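Local atomic coordinates of peptidoglycan glycosyltransferase (Eggerthella lenta, PDB entry 4MNR), a protein that belongs to the penicillin-binding proteins, pairing a dimerisation-type N-terminal domain with a transpeptidase domain of the beta-lactamase-like superfamily. Residues E262-N267 with T329-D334. Sequence-based numbering, arbitrary orientation. Where two conformers were deposited one is given.
Sequences ESFGFN and TAIAND
Phe264 reaches across to Ala330 and Ile331 and joins the C-terminal ends of helices 242-263 and 321-332, both within the penicillin-binding transpeptidase domain, in a worked example of how a single aromatic ring can link two helix ends. The interaction is wholly apolar and small, burying 91 Å² over both sides. Ring atom CE1 of Phe264 lies 3.6 Å from CB of Ala330, which approaches the ring obliquely, while CD1 of Ile331 sits at the ring edge near its plane, 4.4 Å from Phe264 CZ. With CG opposite the carbonyl carbon and beside the backbone N (chi1 -81°), the ring of Phe264 leans toward helix 321-332, whose Ala330 CA lies 7.7 Å from Phe264 CA. Val190 and Ala193 of helix 188-197, Val327 and Ala365 also pack against this buried phenyl group.

Backbone hydrogen bonding shapes the turn that presents the ring. A Schellman motif ends helix 242-263, with Gly265 at positive phi (114°) and its N bonded to Glu262 O at 3.0 Å. On the other helix, Asn333 N bonds to Thr329 O.

Polar side chains meet farther along the turn, where Asn267 also receives the backbone N-H of Met281 on its OD1. Asn267 ND2 donates in its amide plane to the anti lone pair of Glu262 OE2, a nearly straight bond of 3.1 Å.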
ATOM      1  N   GLU A 262      10.371  -7.698  -9.432  1.00 13.03           N
ATOM      2  CA  GLU A 262      10.129  -8.970  -8.766  1.00 15.39           C
ATOM      3  C   GLU A 262      10.847  -9.038  -7.413  1.00 15.89           C
ATOM      4  O   GLU A 262      10.360  -9.676  -6.470  1.00 16.58           O
ATOM      5  CB  GLU A 262      10.466 -10.148  -9.686  1.00 16.52           C
ATOM      6  CG  GLU A 262       9.406 -10.309 -10.788  1.00 17.88           C
ATOM      7  CD  GLU A 262       9.686 -11.423 -11.770  1.00 27.41           C
ATOM      8  OE1 GLU A 262      10.810 -11.973 -11.747  1.00 32.13           O
ATOM      9  OE2 GLU A 262       8.769 -11.739 -12.571  1.00 24.68           O
ATOM     10  N   SER A 263      11.991  -8.368  -7.313  0.50 13.07           N
ATOM     11  CA  SER A 263      12.726  -8.323  -6.047  0.50 14.13           C
ATOM     12  C   SER A 263      11.940  -7.617  -4.941  0.50 13.09           C
ATOM     13  O   SER A 263      12.183  -7.855  -3.755  0.50 14.00           O
ATOM     14  CB  SER A 263      14.094  -7.654  -6.233  0.50 17.90           C
ATOM     15  OG  SER A 263      14.905  -8.383  -7.141  0.50 20.48           O
ATOM     16  N   PHE A 264      11.005  -6.751  -5.332  1.00 11.09           N
ATOM     17  CA  PHE A 264      10.173  -6.021  -4.386  1.00 11.60           C
ATOM     18  C   PHE A 264       8.829  -6.699  -4.195  1.00 12.03           C
ATOM     19  O   PHE A 264       7.979  -6.193  -3.470  1.00 15.32           O
ATOM     20  CB  PHE A 264       9.914  -4.591  -4.871  1.00 12.47           C
ATOM     21  CG  PHE A 264      11.034  -3.631  -4.584  1.00 11.80           C
ATOM     22  CD1 PHE A 264      10.988  -2.818  -3.457  1.00 12.15           C
ATOM     23  CD2 PHE A 264      12.096  -3.503  -5.456  1.00 12.60           C
ATOM     24  CE1 PHE A 264      11.994  -1.908  -3.195  1.00 10.40           C
ATOM     25  CE2 PHE A 264      13.112  -2.595  -5.203  1.00 13.18           C
ATOM     26  CZ  PHE A 264      13.071  -1.802  -4.067  1.00 11.61           C
ATOM     27  N   GLY A 265       8.620  -7.827  -4.854  1.00 13.19           N
ATOM     28  CA  GLY A 265       7.415  -8.591  -4.587  1.00 14.70           C
ATOM     29  C   GLY A 265       6.412  -8.693  -5.715  1.00 13.42           C
ATOM     30  O   GLY A 265       5.407  -9.394  -5.582  1.00 13.00           O
ATOM     31  N   PHE A 266       6.664  -8.013  -6.827  1.00 11.49           N
ATOM     32  CA  PHE A 266       5.782  -8.172  -7.977  1.00  9.24           C
ATOM     33  C   PHE A 266       5.850  -9.606  -8.514  1.00 12.73           C
ATOM     34  O   PHE A 266       6.908 -10.244  -8.503  1.00 13.84           O
ATOM     35  CB  PHE A 266       6.099  -7.123  -9.059  1.00 10.36           C
ATOM     36  CG  PHE A 266       5.633  -5.738  -8.700  1.00 10.32           C
ATOM     37  CD1 PHE A 266       6.346  -4.966  -7.798  1.00 10.59           C
ATOM     38  CD2 PHE A 266       4.463  -5.221  -9.240  1.00 12.73           C
ATOM     39  CE1 PHE A 266       5.920  -3.697  -7.443  1.00 12.69           C
ATOM     40  CE2 PHE A 266       4.022  -3.947  -8.902  1.00 13.78           C
ATOM     41  CZ  PHE A 266       4.744  -3.178  -7.996  1.00 10.87           C
ATOM     42  N   ASN A 267       4.702 -10.115  -8.966  1.00 11.83           N
ATOM     43  CA  ASN A 267       4.574 -11.482  -9.481  1.00 13.50           C
ATOM     44  C   ASN A 267       4.861 -12.563  -8.452  1.00 14.92           C
ATOM     45  O   ASN A 267       5.193 -13.696  -8.815  1.00 17.70           O
ATOM     46  CB  ASN A 267       5.430 -11.715 -10.729  1.00 15.05           C
ATOM     47  CG  ASN A 267       4.993 -10.863 -11.902  1.00 16.78           C
ATOM     48  OD1 ASN A 267       3.831 -10.463 -12.001  1.00 17.00           O
ATOM     49  ND2 ASN A 267       5.917 -10.606 -12.811  1.00 17.39           N
ATOM     50  N   THR A 329       8.657  -0.074   2.913  1.00  7.20           N
ATOM     51  CA  THR A 329       9.375  -0.696   4.024  1.00 10.79           C
ATOM     52  C   THR A 329      10.754  -1.205   3.588  1.00  9.06           C
ATOM     53  O   THR A 329      11.670  -1.202   4.392  1.00 10.69           O
ATOM     54  CB  THR A 329       8.590  -1.818   4.753  1.00 11.34           C
ATOM     55  OG1 THR A 329       8.382  -2.937   3.879  1.00 12.37           O
ATOM     56  CG2 THR A 329       7.254  -1.289   5.271  1.00 11.08           C
ATOM     57  N   ALA A 330      10.903  -1.591   2.320  1.00  8.48           N
ATOM     58  CA  ALA A 330      12.206  -2.038   1.825  1.00  7.91           C
ATOM     59  C   ALA A 330      13.209  -0.907   1.931  1.00  9.43           C
ATOM     60  O   ALA A 330      14.338  -1.092   2.366  1.00 13.38           O
ATOM     61  CB  ALA A 330      12.103  -2.500   0.381  1.00 10.46           C
ATOM     62  N   ILE A 331      12.790   0.284   1.524  1.00  8.09           N
ATOM     63  CA  ILE A 331      13.683   1.435   1.572  1.00 10.11           C
ATOM     64  C   ILE A 331      13.972   1.852   3.017  1.00 10.77           C
ATOM     65  O   ILE A 331      15.107   2.200   3.360  1.00 12.42           O
ATOM     66  CB  ILE A 331      13.118   2.596   0.734  1.00  9.21           C
ATOM     67  CG1 ILE A 331      12.929   2.132  -0.723  1.00 12.20           C
ATOM     68  CG2 ILE A 331      14.035   3.809   0.800  1.00  9.48           C
ATOM     69  CD1 ILE A 331      14.180   1.515  -1.346  1.00 13.04           C
ATOM     70  N   ALA A 332      12.956   1.769   3.873  1.00  7.30           N
ATOM     71  CA  ALA A 332      13.085   2.114   5.279  1.00  7.96           C
ATOM     72  C   ALA A 332      13.958   1.138   6.090  1.00 13.31           C
ATOM     73  O   ALA A 332      14.676   1.544   7.001  1.00 20.55           O
ATOM     74  CB  ALA A 332      11.690   2.229   5.904  1.00  9.59           C
ATOM     75  N   ASN A 333      13.901  -0.144   5.741  1.00 11.14           N
ATOM     76  CA  ASN A 333      14.478  -1.206   6.565  1.00 14.63           C
ATOM     77  C   ASN A 333      15.709  -1.832   5.925  1.00 13.24           C
ATOM     78  O   ASN A 333      15.836  -3.051   5.893  1.00 13.46           O
ATOM     79  CB  ASN A 333      13.409  -2.282   6.809  1.00 13.54           C
ATOM     80  CG  ASN A 333      13.773  -3.263   7.911  1.00 14.93           C
ATOM     81  OD1 ASN A 333      14.319  -2.891   8.956  1.00 16.42           O
ATOM     82  ND2 ASN A 333      13.449  -4.526   7.690  1.00 15.24           N
ATOM     83  N   ASP A 334      16.609  -0.993   5.405  1.00 13.28           N
ATOM     84  CA  ASP A 334      17.903  -1.474   4.916  1.00 13.45           C
ATOM     85  C   ASP A 334      17.765  -2.508   3.789  1.00 13.53           C
ATOM     86  O   ASP A 334      18.602  -3.409   3.648  1.00 15.32           O
ATOM     87  CB  ASP A 334      18.750  -2.049   6.070  1.00 17.81           C
ATOM     88  CG  ASP A 334      19.062  -1.013   7.139  1.00 24.24           C
ATOM     89  OD1 ASP A 334      19.167   0.189   6.801  1.00 24.77           O
ATOM     90  OD2 ASP A 334      19.198  -1.401   8.324  1.00 28.56           O
TER